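Local coordinates for protein phosphoserine phosphatase (Homo sapiens, PDB 6HYY) that catalyses the hydrolysis of O-phosphoserine to serine and inorganic phosphate, the final step of the phosphorylated route to serine, as a haloacid dehalogenase-like phosphatase with bound magnesium, at residues A[129-132]-A[138-141]; A[37-42]-A[62-67]; A[82-87]-A[210-215]; A[89-94]-A[117-122]; A[146-151]-A[155-160]. One frame throughout, in Å; residues are numbered along the deposited sequence.

Contact 1: A[129-132]-A[138-141]; sequences NRLK and EYAG
Lys132 meets the segment 138-141 with its backbone and the first carbons of its side chain, not with its ammonium end. Its N donates to Gly141 O at 2.8 Å, and its O receives the N-H of Ala140, with Ala140 N to Lys132 O also 2.8 Å; both bonds are fairly straight, at 159° and 157°. Carbon closes in around this pair. Lys132 CB rests 3.6 Å from Gly141 O, and Ala140 CB lies 3.6 Å from Lys132 O. Gly141 sits at backbone angles that call for glycine, since a CB there would be jammed against the carbonyl oxygen of the residue before it. These two stretches belong to the beta hairpin made by strands 126-133 and 139-142, and strand 139-142 is the outermost strand on this side of the sheet, running antiparallel to its neighbour. The apolar part of the contact is one pair, Leu131 and Tyr139. Tyr139 turns CG trans to its backbone N (chi1 169°), and its CE1 edge then meets Leu131 CD2 near the ring plane at 4.0 Å, the two side chains crossing at about a right angle. Within the same strand, Gly141 N lies 3.3 Å above the plane of the Tyr139 ring, offset toward the rim. Leu131 and Tyr139 both go on to touch Leu62 of helix 54-65. The other parts are loose. Beyond CG the Lys132 chain runs out extended, its tip leading off from the partner strand; the exposed ends of Arg130 and Glu138 likewise add almost nothing to the contact.

Contact 2: A[37-42]-A[62-67]; sequences EDAVSE and LALIQP
Val40 turns CG1 trans to its backbone N (chi1 163°), which leaves CG2 beside that nitrogen and aimed at Ile65. Ile65 answers by swinging CG1 opposite its own carbonyl carbon (chi1 -63°) and running on extended to CD1, so that its end comes nearer than its CB would suggest. The two side chains cross at about a right angle. CG2 of Val40 sits 3.6 Å from Ile65 CG1 and 3.8 Å from Ile65 CD1, while Val40 CG1 reaches the same CD1 at 4.1 Å. No hydrogen bond joins the two segments. Helices 37-46 and 54-65 belong to the group of helices that follows helix 17-21, consistent with the cap of a haloacid dehalogenase-like phosphatase. Toward solvent the packing thins: Ala39 CB touches Leu64 CD1 at 3.9 Å, methyl to methyl, both residues being exposed. The buried side is better covered, as Val40 also leans on Ala31 and Asp28 of helix 26-33, and Ile65 on Cys34 and Val36. Just beyond the contact Gln66 takes a positive phi as helix 54-65 ends, its N still hydrogen-bonded to Leu62 O.

Contact 3: A[82-87]-A[210-215]; sequences HLTPGI and TDFVEL
A type II beta turn from Thr84 to Ile87, with Gly86 as the N-cap of helix 87-96, forms the seat for the Phe212 ring. Ile87 holds CG1 trans to its backbone N (chi1 -170°), which carries CD1 over one face, 4.1 Å from the Phe212 ring centroid and 16° off its normal, a CH-pi contact. At the edge, in the ring plane, Pro85 O approaches Phe212 CD2 at 3.6 Å, and Thr84 CG2 comes obliquely to Phe212 CE2 at 3.8 Å. Gly86 packs its backbone against Phe212 CB. A side chain there would be crowded twice, by Phe212 CB and by the carbonyl oxygen of Pro85. A water ties the two backbones together, giving a proton to Pro85 O at 2.6 Å and taking one from Phe212 N at 2.9 Å. Asp211 forms an Asx turn: its OD1 accepts from Val213 N at 3.0 Å, nearly straight at 174°, which probably steadies the bend at Phe212. Replacing Phe212 by an alanine would probably open a gap beside the turn and leave Ile87 CD1 without a ring face to lie on. Thr84 turns its hydroxyl elsewhere, bonding Thr20 O and Asn195. Around the contact, Phe212 stacks with Phe192 of strand 188-192 and touches Thr20 of helix 17-21 and Leu90 of helix 87-96, while Leu215 packs on Ile209 of strand 207-209.

Contact 4: A[89-94]-A[117-122]; sequences ELVSRL and SKLNIP
Leu119 O meets a methyl and a water: Val91 CG1 packs on it at 3.6 Å, and a water lies 3.0 Å from Leu119 O as a likely donor. That water also lies 3.4 Å from Ser92 OG, a weak bond at best, and it has more acceptors in reach than protons, so the link between the segments is soft. Ser92 OG has a sounder partner in Arg88 O, a turn earlier in its helix. The apolar part turns on Val91, whose CG1 stands trans to its backbone N (chi1 172°), the setting that carries this methyl to the loop. It meets Leu119 CB at 4.3 Å and Ile121 CG1 at 4.2 Å, with the Val91 and Ile121 side chains crossing at about a right angle. Asn120, between those two loop residues, has positive phi, and its O takes a hydrogen bond from Gln95 NE2 in the same helix as Val91. Ile121 continues inward onto Val101 and Leu103 of strand 100-105. The loop 117-122 leads from helix 109-116 back to strand 126-133, the return leg of a beta-alpha-beta crossover that starts at strand 100-105, and packs against helix 87-96 in the Rossmann-like core expected of haloacid dehalogenase-like hydrolases.

Contact 5: A[146-151]-A[155-160]; sequences QPTAES and GKVIKL
Lys156 runs along the edge of the loop 146-151 and meets something different at each end. Its CB rests on Pro147 CB at 4.0 Å. From there the chain is extended as far as CE, with CD lying 3.8 Å and CE 3.5 Å from Glu150 OE2. A bend at the last torsion (chi4 98°) then sets NZ between two oxygens: Glu150 OE2 at 3.4 Å, a salt bridge whose hydrogen bond is weak, and Ser151 O at 2.7 Å from NZ. Glu150 comes across Lys156 at about a right angle, its own chain bent at chi2. A methionine in place of Lys156 would probably leave the Glu150 carboxylate without its positive mate. Nearer the start of the Lys156 side chain lies the apolar part, where Pro147 CG packs on Val157 CG2 at 3.8 Å and Thr148 CG2 touches the same methyl at 4.0 Å. Leu160 comes in from the next turn of helix 153-165 to touch the proline ring. Thr148 and Val157 both go on to Ile104, a residue of the serine pocket, and Lys154 at the start of the same helix lines that pocket too. The chemistry is therefore split: oily packing seats the 3-10 segment 147-149 on the helix toward the pocket side, while the salt bridge to Glu150, a long one, adds charge complementarity at the partly exposed edge.

Overall arrangement
Contacts 3 and 4 are the buried pair: contact 4 lies on helix 87-96 and contact 3 on the turn that starts it, their centres are 12 Å apart, and Phe212 meets Leu90 where they join. Contact 3 is built round an aromatic ring, contact 4 on aliphatic groups, with a water beside each. Contact 1 lies at the surface and is the one built on strand-to-strand backbone bonds. Contact 2, apolar throughout and partly buried, belongs to the probable cap helices, and Tyr139 of contact 1 packs against its Leu62 and Pro67. Contact 5, also partly buried, is where a salt bridge appears; it meets contact 1 where Asn129 ND2 reaches Thr148 O. Contacts 1 and 3 lie on opposite sides of the chain's centre.

Contact 1: A[129-132]-A[138-141]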
# COMPACT_ATOMS: atom_id res chain seq x y z
N ASN A 129 8.86 -2.20 -2.30
CA ASN A 129 9.96 -3.01 -2.80
C ASN A 129 10.59 -2.35 -4.03
O ASN A 129 9.98 -1.52 -4.70
CB ASN A 129 9.47 -4.42 -3.08
CG ASN A 129 9.23 -5.16 -1.81
OD1 ASN A 129 10.08 -5.14 -0.92
ND2 ASN A 129 8.06 -5.76 -1.67
N ARG A 130 11.85 -2.69 -4.29
CA ARG A 130 12.63 -2.05 -5.35
C ARG A 130 13.05 -3.13 -6.33
O ARG A 130 13.82 -4.02 -5.98
CB ARG A 130 13.85 -1.34 -4.79
CG ARG A 130 13.56 -0.20 -3.84
CD ARG A 130 14.84 0.55 -3.54
NE ARG A 130 15.15 1.51 -4.59
CZ ARG A 130 16.23 2.29 -4.60
NH1 ARG A 130 17.11 2.22 -3.61
NH2 ARG A 130 16.41 3.15 -5.60
N LEU A 131 12.53 -3.06 -7.56
CA LEU A 131 12.97 -3.97 -8.60
C LEU A 131 14.39 -3.62 -9.07
O LEU A 131 14.79 -2.45 -9.06
CB LEU A 131 12.02 -3.93 -9.79
CG LEU A 131 10.61 -4.47 -9.58
CD1 LEU A 131 9.74 -4.10 -10.78
CD2 LEU A 131 10.62 -5.97 -9.36
N LYS A 132 15.13 -4.64 -9.49
CA LYS A 132 16.46 -4.49 -10.06
C LYS A 132 16.43 -4.90 -11.53
O LYS A 132 15.70 -5.80 -11.93
CB LYS A 132 17.50 -5.33 -9.31
CG LYS A 132 17.69 -4.95 -7.83
CD LYS A 132 18.78 -5.79 -7.16
CE LYS A 132 18.94 -5.43 -5.69
NZ LYS A 132 20.06 -6.16 -5.03
N GLU A 138 16.74 -6.00 -18.49
CA GLU A 138 16.20 -7.29 -18.08
C GLU A 138 16.05 -7.37 -16.57
O GLU A 138 16.85 -6.83 -15.80
CB GLU A 138 17.11 -8.44 -18.55
CG GLU A 138 17.21 -8.62 -20.06
CD GLU A 138 18.03 -9.86 -20.42
OE1 GLU A 138 17.99 -10.29 -21.59
OE2 GLU A 138 18.71 -10.41 -19.52
N TYR A 139 15.02 -8.09 -16.14
CA TYR A 139 14.75 -8.27 -14.71
C TYR A 139 15.94 -8.91 -14.01
O TYR A 139 16.46 -9.95 -14.44
CB TYR A 139 13.50 -9.12 -14.52
CG TYR A 139 13.28 -9.58 -13.10
CD1 TYR A 139 12.94 -8.68 -12.10
CD2 TYR A 139 13.40 -10.92 -12.75
CE1 TYR A 139 12.74 -9.09 -10.80
CE2 TYR A 139 13.21 -11.35 -11.45
CZ TYR A 139 12.87 -10.42 -10.48
OH TYR A 139 12.68 -10.84 -9.18
N ALA A 140 16.39 -8.29 -12.92
CA ALA A 140 17.57 -8.74 -12.20
C ALA A 140 17.31 -9.05 -10.73
O ALA A 140 18.26 -9.28 -9.98
CB ALA A 140 18.69 -7.70 -12.31
N GLY A 141 16.05 -9.06 -10.28
CA GLY A 141 15.78 -9.35 -8.88
C GLY A 141 15.12 -8.20 -8.15
O GLY A 141 14.53 -7.32 -8.78

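Contact 2: A[37-42]-A[62-67]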
# COMPACT_ATOMS: atom_id res chain seq x y z
N GLU A 37 -1.00 -12.98 -16.03
CA GLU A 37 -2.00 -12.52 -15.07
C GLU A 37 -2.56 -13.65 -14.22
O GLU A 37 -2.61 -13.54 -12.98
CB GLU A 37 -3.12 -11.81 -15.83
CG GLU A 37 -3.72 -12.62 -16.98
CD GLU A 37 -2.80 -12.72 -18.20
OE1 GLU A 37 -2.41 -13.86 -18.57
OE2 GLU A 37 -2.46 -11.67 -18.77
N ASP A 38 -3.01 -14.74 -14.85
CA ASP A 38 -3.75 -15.78 -14.13
C ASP A 38 -2.90 -16.40 -13.03
O ASP A 38 -3.31 -16.45 -11.87
CB ASP A 38 -4.23 -16.86 -15.10
CG ASP A 38 -5.34 -16.38 -16.02
OD1 ASP A 38 -6.12 -15.49 -15.61
OD2 ASP A 38 -5.44 -16.89 -17.15
N ALA A 39 -1.70 -16.86 -13.39
CA ALA A 39 -0.83 -17.52 -12.41
C ALA A 39 -0.48 -16.58 -11.27
O ALA A 39 -0.52 -16.98 -10.09
CB ALA A 39 0.43 -18.03 -13.10
N VAL A 40 -0.14 -15.33 -11.57
CA VAL A 40 0.33 -14.42 -10.53
C VAL A 40 -0.82 -13.97 -9.64
O VAL A 40 -0.68 -13.91 -8.41
CB VAL A 40 1.07 -13.22 -11.16
CG1 VAL A 40 1.19 -12.07 -10.16
CG2 VAL A 40 2.44 -13.66 -11.66
N SER A 41 -1.98 -13.66 -10.23
CA SER A 41 -3.14 -13.27 -9.43
C SER A 41 -3.50 -14.36 -8.42
O SER A 41 -3.87 -14.06 -7.28
CB SER A 41 -4.34 -12.96 -10.33
OG SER A 41 -4.20 -11.69 -10.95
N GLU A 42 -3.40 -15.63 -8.83
CA GLU A 42 -3.65 -16.72 -7.90
C GLU A 42 -2.61 -16.76 -6.79
O GLU A 42 -2.96 -16.92 -5.61
CB GLU A 42 -3.68 -18.05 -8.65
CG GLU A 42 -4.21 -19.21 -7.82
CD GLU A 42 -5.48 -18.85 -7.06
OE1 GLU A 42 -5.54 -19.12 -5.84
OE2 GLU A 42 -6.41 -18.29 -7.68
N LEU A 62 7.64 -12.92 -9.24
CA LEU A 62 8.54 -12.21 -10.14
C LEU A 62 9.28 -13.17 -11.06
O LEU A 62 9.59 -12.81 -12.21
CB LEU A 62 9.51 -11.35 -9.33
CG LEU A 62 8.86 -10.09 -8.75
CD1 LEU A 62 9.79 -9.43 -7.73
CD2 LEU A 62 8.49 -9.11 -9.85
N ALA A 63 9.55 -14.39 -10.60
CA ALA A 63 10.18 -15.38 -11.47
C ALA A 63 9.29 -15.72 -12.66
O ALA A 63 9.80 -16.00 -13.75
CB ALA A 63 10.52 -16.64 -10.67
N LEU A 64 7.97 -15.69 -12.49
CA LEU A 64 7.07 -15.87 -13.63
C LEU A 64 6.94 -14.61 -14.47
O LEU A 64 6.78 -14.70 -15.69
CB LEU A 64 5.69 -16.31 -13.16
CG LEU A 64 5.57 -17.62 -12.37
CD1 LEU A 64 4.12 -17.87 -12.00
CD2 LEU A 64 6.15 -18.79 -13.16
N ILE A 65 7.01 -13.43 -13.85
CA ILE A 65 6.78 -12.19 -14.57
C ILE A 65 8.02 -11.78 -15.36
O ILE A 65 7.92 -11.41 -16.53
CB ILE A 65 6.34 -11.08 -13.60
CG1 ILE A 65 5.00 -11.45 -12.94
CG2 ILE A 65 6.24 -9.75 -14.31
CD1 ILE A 65 4.68 -10.62 -11.69
N GLN A 66 9.18 -11.81 -14.72
CA GLN A 66 10.43 -11.33 -15.30
C GLN A 66 10.27 -9.95 -15.93
O GLN A 66 10.55 -9.77 -17.13
CB GLN A 66 10.96 -12.33 -16.32
CG GLN A 66 11.10 -13.74 -15.79
CD GLN A 66 12.54 -14.11 -15.52
OE1 GLN A 66 13.43 -13.86 -16.35
NE2 GLN A 66 12.79 -14.73 -14.38
N PRO A 67 9.84 -8.95 -15.17
CA PRO A 67 9.48 -7.67 -15.77
C PRO A 67 10.70 -6.89 -16.22
O PRO A 67 11.64 -6.68 -15.45
CB PRO A 67 8.74 -6.94 -14.64
CG PRO A 67 9.39 -7.48 -13.41
CD PRO A 67 9.71 -8.92 -13.70

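Contact 3: A[82-87]-A[210-215]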
# COMPACT_ATOMS: atom_id res chain seq x y z
N HIS A 82 -5.55 2.84 -11.09
CA HIS A 82 -6.64 3.78 -10.81
C HIS A 82 -6.71 4.09 -9.33
O HIS A 82 -6.83 3.17 -8.51
CB HIS A 82 -7.97 3.21 -11.28
CG HIS A 82 -8.10 3.16 -12.77
ND1 HIS A 82 -9.27 3.47 -13.41
CD2 HIS A 82 -7.19 2.88 -13.73
CE1 HIS A 82 -9.09 3.36 -14.72
NE2 HIS A 82 -7.84 3.01 -14.94
N LEU A 83 -6.69 5.37 -8.99
CA LEU A 83 -6.89 5.75 -7.61
C LEU A 83 -8.32 5.48 -7.17
O LEU A 83 -9.29 5.70 -7.92
CB LEU A 83 -6.53 7.23 -7.40
CG LEU A 83 -5.09 7.62 -7.68
CD1 LEU A 83 -4.90 9.11 -7.52
CD2 LEU A 83 -4.17 6.91 -6.72
N THR A 84 -8.46 4.98 -5.96
CA THR A 84 -9.76 4.73 -5.38
C THR A 84 -10.52 6.04 -5.21
O THR A 84 -9.92 7.05 -4.81
CB THR A 84 -9.56 4.06 -4.02
OG1 THR A 84 -8.80 2.85 -4.20
CG2 THR A 84 -10.87 3.79 -3.29
N PRO A 85 -11.81 6.09 -5.52
CA PRO A 85 -12.59 7.31 -5.30
C PRO A 85 -12.44 7.85 -3.88
O PRO A 85 -12.48 7.10 -2.89
CB PRO A 85 -14.02 6.87 -5.59
CG PRO A 85 -13.84 5.77 -6.59
CD PRO A 85 -12.58 5.05 -6.22
N GLY A 86 -12.22 9.16 -3.78
CA GLY A 86 -12.10 9.81 -2.51
C GLY A 86 -10.69 9.95 -1.97
O GLY A 86 -10.48 10.78 -1.09
N ILE A 87 -9.73 9.16 -2.47
CA ILE A 87 -8.40 9.22 -1.83
C ILE A 87 -7.69 10.54 -2.13
O ILE A 87 -6.99 11.07 -1.25
CB ILE A 87 -7.55 7.99 -2.19
CG1 ILE A 87 -6.27 7.94 -1.33
CG2 ILE A 87 -7.10 8.00 -3.60
CD1 ILE A 87 -6.51 7.87 0.19
N THR A 210 -16.09 1.74 4.21
CA THR A 210 -16.16 1.29 2.82
C THR A 210 -16.10 2.43 1.82
O THR A 210 -16.20 2.19 0.62
CB THR A 210 -17.43 0.47 2.56
OG1 THR A 210 -18.57 1.17 3.07
CG2 THR A 210 -17.33 -0.90 3.23
N ASP A 211 -15.96 3.67 2.28
CA ASP A 211 -15.84 4.79 1.37
C ASP A 211 -15.03 5.87 2.08
O ASP A 211 -15.31 6.20 3.24
CB ASP A 211 -17.23 5.31 0.96
CG ASP A 211 -17.18 6.21 -0.26
OD1 ASP A 211 -16.31 7.10 -0.33
OD2 ASP A 211 -18.03 6.02 -1.17
N PHE A 212 -14.02 6.39 1.40
CA PHE A 212 -13.17 7.39 2.03
C PHE A 212 -13.95 8.65 2.42
O PHE A 212 -13.48 9.40 3.28
CB PHE A 212 -11.99 7.72 1.11
CG PHE A 212 -10.89 6.67 1.12
CD1 PHE A 212 -10.33 6.24 2.32
CD2 PHE A 212 -10.44 6.11 -0.06
CE1 PHE A 212 -9.33 5.27 2.32
CE2 PHE A 212 -9.43 5.15 -0.07
CZ PHE A 212 -8.88 4.73 1.12
N VAL A 213 -15.15 8.85 1.87
CA VAL A 213 -16.00 9.97 2.29
C VAL A 213 -16.26 9.94 3.79
O VAL A 213 -16.43 10.99 4.42
CB VAL A 213 -17.34 9.99 1.51
CG1 VAL A 213 -17.12 10.29 0.04
CG2 VAL A 213 -18.12 8.71 1.73
N GLU A 214 -16.33 8.74 4.38
CA GLU A 214 -16.70 8.66 5.80
C GLU A 214 -15.71 9.39 6.68
O GLU A 214 -16.09 9.94 7.72
CB GLU A 214 -16.81 7.20 6.23
CG GLU A 214 -17.83 6.42 5.43
CD GLU A 214 -17.81 4.95 5.77
OE1 GLU A 214 -17.84 4.63 6.98
OE2 GLU A 214 -17.75 4.11 4.84
N LEU A 215 -14.43 9.42 6.30
CA LEU A 215 -13.47 10.25 7.01
C LEU A 215 -13.58 11.71 6.59
O LEU A 215 -13.17 12.60 7.36
CB LEU A 215 -12.05 9.73 6.77
CG LEU A 215 -11.92 8.26 7.14
CD1 LEU A 215 -10.56 7.71 6.73
CD2 LEU A 215 -12.15 8.08 8.63
O HOH W 1 -13.75 5.41 -1.34

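Contact 4: A[89-94]-A[117-122]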
# COMPACT_ATOMS: atom_id res chain seq x y z
N GLU A 89 -9.03 13.57 -2.40
CA GLU A 89 -9.59 14.56 -1.49
C GLU A 89 -9.14 14.30 -0.05
O GLU A 89 -8.81 15.23 0.68
CB GLU A 89 -11.12 14.56 -1.59
CG GLU A 89 -11.74 15.72 -0.83
CD GLU A 89 -13.24 15.78 -0.97
OE1 GLU A 89 -13.82 14.97 -1.71
OE2 GLU A 89 -13.85 16.66 -0.32
N LEU A 90 -9.13 13.02 0.36
CA LEU A 90 -8.73 12.68 1.73
C LEU A 90 -7.28 13.04 1.99
O LEU A 90 -6.97 13.66 3.02
CB LEU A 90 -8.97 11.19 1.99
CG LEU A 90 -8.56 10.71 3.39
CD1 LEU A 90 -9.35 11.44 4.46
CD2 LEU A 90 -8.78 9.22 3.50
N VAL A 91 -6.36 12.66 1.09
CA VAL A 91 -4.96 13.03 1.30
C VAL A 91 -4.81 14.54 1.31
O VAL A 91 -4.05 15.10 2.11
CB VAL A 91 -4.04 12.38 0.25
CG1 VAL A 91 -2.62 12.94 0.38
CG2 VAL A 91 -3.99 10.86 0.42
N SER A 92 -5.55 15.23 0.44
CA SER A 92 -5.50 16.69 0.41
C SER A 92 -5.90 17.28 1.75
O SER A 92 -5.23 18.18 2.27
CB SER A 92 -6.41 17.21 -0.70
OG SER A 92 -5.86 16.90 -1.97
N ARG A 93 -7.01 16.80 2.34
CA ARG A 93 -7.44 17.32 3.63
C ARG A 93 -6.44 17.00 4.73
O ARG A 93 -6.20 17.84 5.61
CB ARG A 93 -8.81 16.78 4.02
CG ARG A 93 -9.93 17.20 3.06
CD ARG A 93 -10.25 18.70 3.11
NE ARG A 93 -9.37 19.54 2.28
CZ ARG A 93 -9.27 19.50 0.95
NH1 ARG A 93 -9.98 18.67 0.21
NH2 ARG A 93 -8.42 20.32 0.34
N LEU A 94 -5.84 15.81 4.69
CA LEU A 94 -4.84 15.47 5.71
C LEU A 94 -3.63 16.39 5.60
O LEU A 94 -3.12 16.91 6.61
CB LEU A 94 -4.41 14.01 5.55
CG LEU A 94 -5.42 12.96 6.00
CD1 LEU A 94 -4.99 11.58 5.53
CD2 LEU A 94 -5.52 12.99 7.52
N SER A 117 3.19 10.56 -6.52
CA SER A 117 3.18 11.67 -7.45
C SER A 117 1.95 11.66 -8.34
O SER A 117 2.03 11.81 -9.55
CB SER A 117 4.45 11.65 -8.28
OG SER A 117 4.48 12.79 -9.11
N LYS A 118 0.81 11.34 -7.74
CA LYS A 118 -0.47 11.91 -8.10
C LYS A 118 -1.12 12.52 -6.88
O LYS A 118 -2.00 13.38 -7.04
CB LYS A 118 -1.40 10.85 -8.72
CG LYS A 118 -1.21 10.71 -10.24
CD LYS A 118 -1.76 9.41 -10.84
CE LYS A 118 -3.28 9.41 -10.87
NZ LYS A 118 -3.84 8.21 -11.59
N LEU A 119 -0.66 12.17 -5.68
CA LEU A 119 -1.26 12.58 -4.40
C LEU A 119 -0.42 13.60 -3.65
O LEU A 119 -0.68 13.85 -2.46
CB LEU A 119 -1.47 11.35 -3.50
CG LEU A 119 -2.40 10.28 -4.08
CD1 LEU A 119 -2.18 8.95 -3.34
CD2 LEU A 119 -3.85 10.72 -3.96
N ASN A 120 0.60 14.16 -4.29
CA ASN A 120 1.52 15.12 -3.67
C ASN A 120 2.20 14.56 -2.43
O ASN A 120 2.54 15.31 -1.50
CB ASN A 120 0.80 16.41 -3.32
CG ASN A 120 0.12 16.97 -4.50
OD1 ASN A 120 -1.08 16.84 -4.66
ND2 ASN A 120 0.91 17.57 -5.38
N ILE A 121 2.42 13.25 -2.42
CA ILE A 121 3.15 12.58 -1.35
C ILE A 121 4.61 12.47 -1.80
O ILE A 121 4.88 11.85 -2.85
CB ILE A 121 2.55 11.20 -1.06
CG1 ILE A 121 1.12 11.35 -0.53
CG2 ILE A 121 3.44 10.42 -0.06
CD1 ILE A 121 0.36 10.01 -0.44
N PRO A 122 5.56 13.02 -1.06
CA PRO A 122 6.95 12.97 -1.49
C PRO A 122 7.48 11.55 -1.50
O PRO A 122 7.06 10.68 -0.73
CB PRO A 122 7.68 13.82 -0.44
CG PRO A 122 6.78 13.85 0.73
CD PRO A 122 5.38 13.77 0.20
O HOH W 2 -2.56 16.16 -1.90

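Contact 5: A[146-151]-A[155-160]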
# COMPACT_ATOMS: atom_id res chain seq x y z
N GLN A 146 14.82 -4.42 1.90
CA GLN A 146 13.71 -3.53 2.22
C GLN A 146 12.82 -4.18 3.28
O GLN A 146 12.59 -5.38 3.23
CB GLN A 146 12.87 -3.21 0.98
CG GLN A 146 13.56 -2.33 -0.03
CD GLN A 146 13.84 -0.93 0.50
OE1 GLN A 146 12.98 -0.32 1.15
NE2 GLN A 146 15.04 -0.43 0.25
N PRO A 147 12.31 -3.41 4.25
CA PRO A 147 11.38 -4.02 5.21
C PRO A 147 10.15 -4.59 4.54
O PRO A 147 9.63 -5.61 5.00
CB PRO A 147 11.04 -2.86 6.16
CG PRO A 147 11.41 -1.62 5.43
CD PRO A 147 12.57 -1.99 4.55
N THR A 148 9.70 -3.98 3.44
CA THR A 148 8.54 -4.49 2.73
C THR A 148 8.84 -5.78 1.95
O THR A 148 7.92 -6.33 1.34
CB THR A 148 7.99 -3.41 1.80
OG1 THR A 148 9.07 -2.86 1.02
CG2 THR A 148 7.38 -2.27 2.63
N ALA A 149 10.06 -6.30 1.97
CA ALA A 149 10.35 -7.57 1.31
C ALA A 149 10.07 -8.78 2.20
O ALA A 149 10.07 -9.91 1.70
CB ALA A 149 11.81 -7.62 0.84
N GLU A 150 9.82 -8.56 3.49
CA GLU A 150 9.64 -9.59 4.50
C GLU A 150 8.21 -9.59 5.02
O GLU A 150 7.49 -8.59 4.93
CB GLU A 150 10.61 -9.39 5.67
CG GLU A 150 12.08 -9.30 5.29
CD GLU A 150 12.84 -8.21 6.05
OE1 GLU A 150 13.62 -7.47 5.41
OE2 GLU A 150 12.66 -8.09 7.29
N SER A 151 7.80 -10.72 5.58
CA SER A 151 6.55 -10.76 6.35
C SER A 151 6.65 -9.82 7.55
O SER A 151 7.72 -9.67 8.15
CB SER A 151 6.25 -12.19 6.81
OG SER A 151 5.66 -12.95 5.77
N GLY A 155 4.65 -3.35 9.67
CA GLY A 155 4.93 -2.97 11.05
C GLY A 155 6.35 -2.50 11.22
O GLY A 155 6.62 -1.56 11.99
N LYS A 156 7.29 -3.12 10.49
CA LYS A 156 8.68 -2.67 10.55
C LYS A 156 8.82 -1.24 10.03
O LYS A 156 9.60 -0.45 10.57
CB LYS A 156 9.57 -3.62 9.76
CG LYS A 156 9.61 -5.04 10.30
CD LYS A 156 10.63 -5.88 9.54
CE LYS A 156 10.58 -7.34 10.00
NZ LYS A 156 9.76 -8.19 9.08
N VAL A 157 8.10 -0.91 8.96
CA VAL A 157 8.13 0.46 8.45
C VAL A 157 7.62 1.43 9.51
O VAL A 157 8.23 2.48 9.76
CB VAL A 157 7.30 0.57 7.15
CG1 VAL A 157 7.14 2.05 6.76
CG2 VAL A 157 7.98 -0.20 6.03
N ILE A 158 6.50 1.10 10.15
CA ILE A 158 5.92 2.01 11.13
C ILE A 158 6.87 2.18 12.31
O ILE A 158 7.03 3.29 12.83
CB ILE A 158 4.53 1.52 11.55
CG1 ILE A 158 3.59 1.67 10.34
CG2 ILE A 158 3.99 2.31 12.77
CD1 ILE A 158 2.18 1.22 10.58
N LYS A 159 7.54 1.09 12.72
CA LYS A 159 8.55 1.21 13.77
C LYS A 159 9.67 2.15 13.35
O LYS A 159 10.11 2.99 14.15
CB LYS A 159 9.11 -0.18 14.12
CG LYS A 159 10.24 -0.15 15.15
CD LYS A 159 10.58 -1.57 15.60
CE LYS A 159 11.53 -1.55 16.80
NZ LYS A 159 11.85 -2.92 17.29
N LEU A 160 10.15 2.03 12.11
CA LEU A 160 11.18 2.95 11.63
C LEU A 160 10.69 4.39 11.69
O LEU A 160 11.44 5.29 12.08
CB LEU A 160 11.60 2.59 10.21
CG LEU A 160 12.39 1.30 9.96
CD1 LEU A 160 12.57 1.09 8.46
CD2 LEU A 160 13.73 1.34 10.67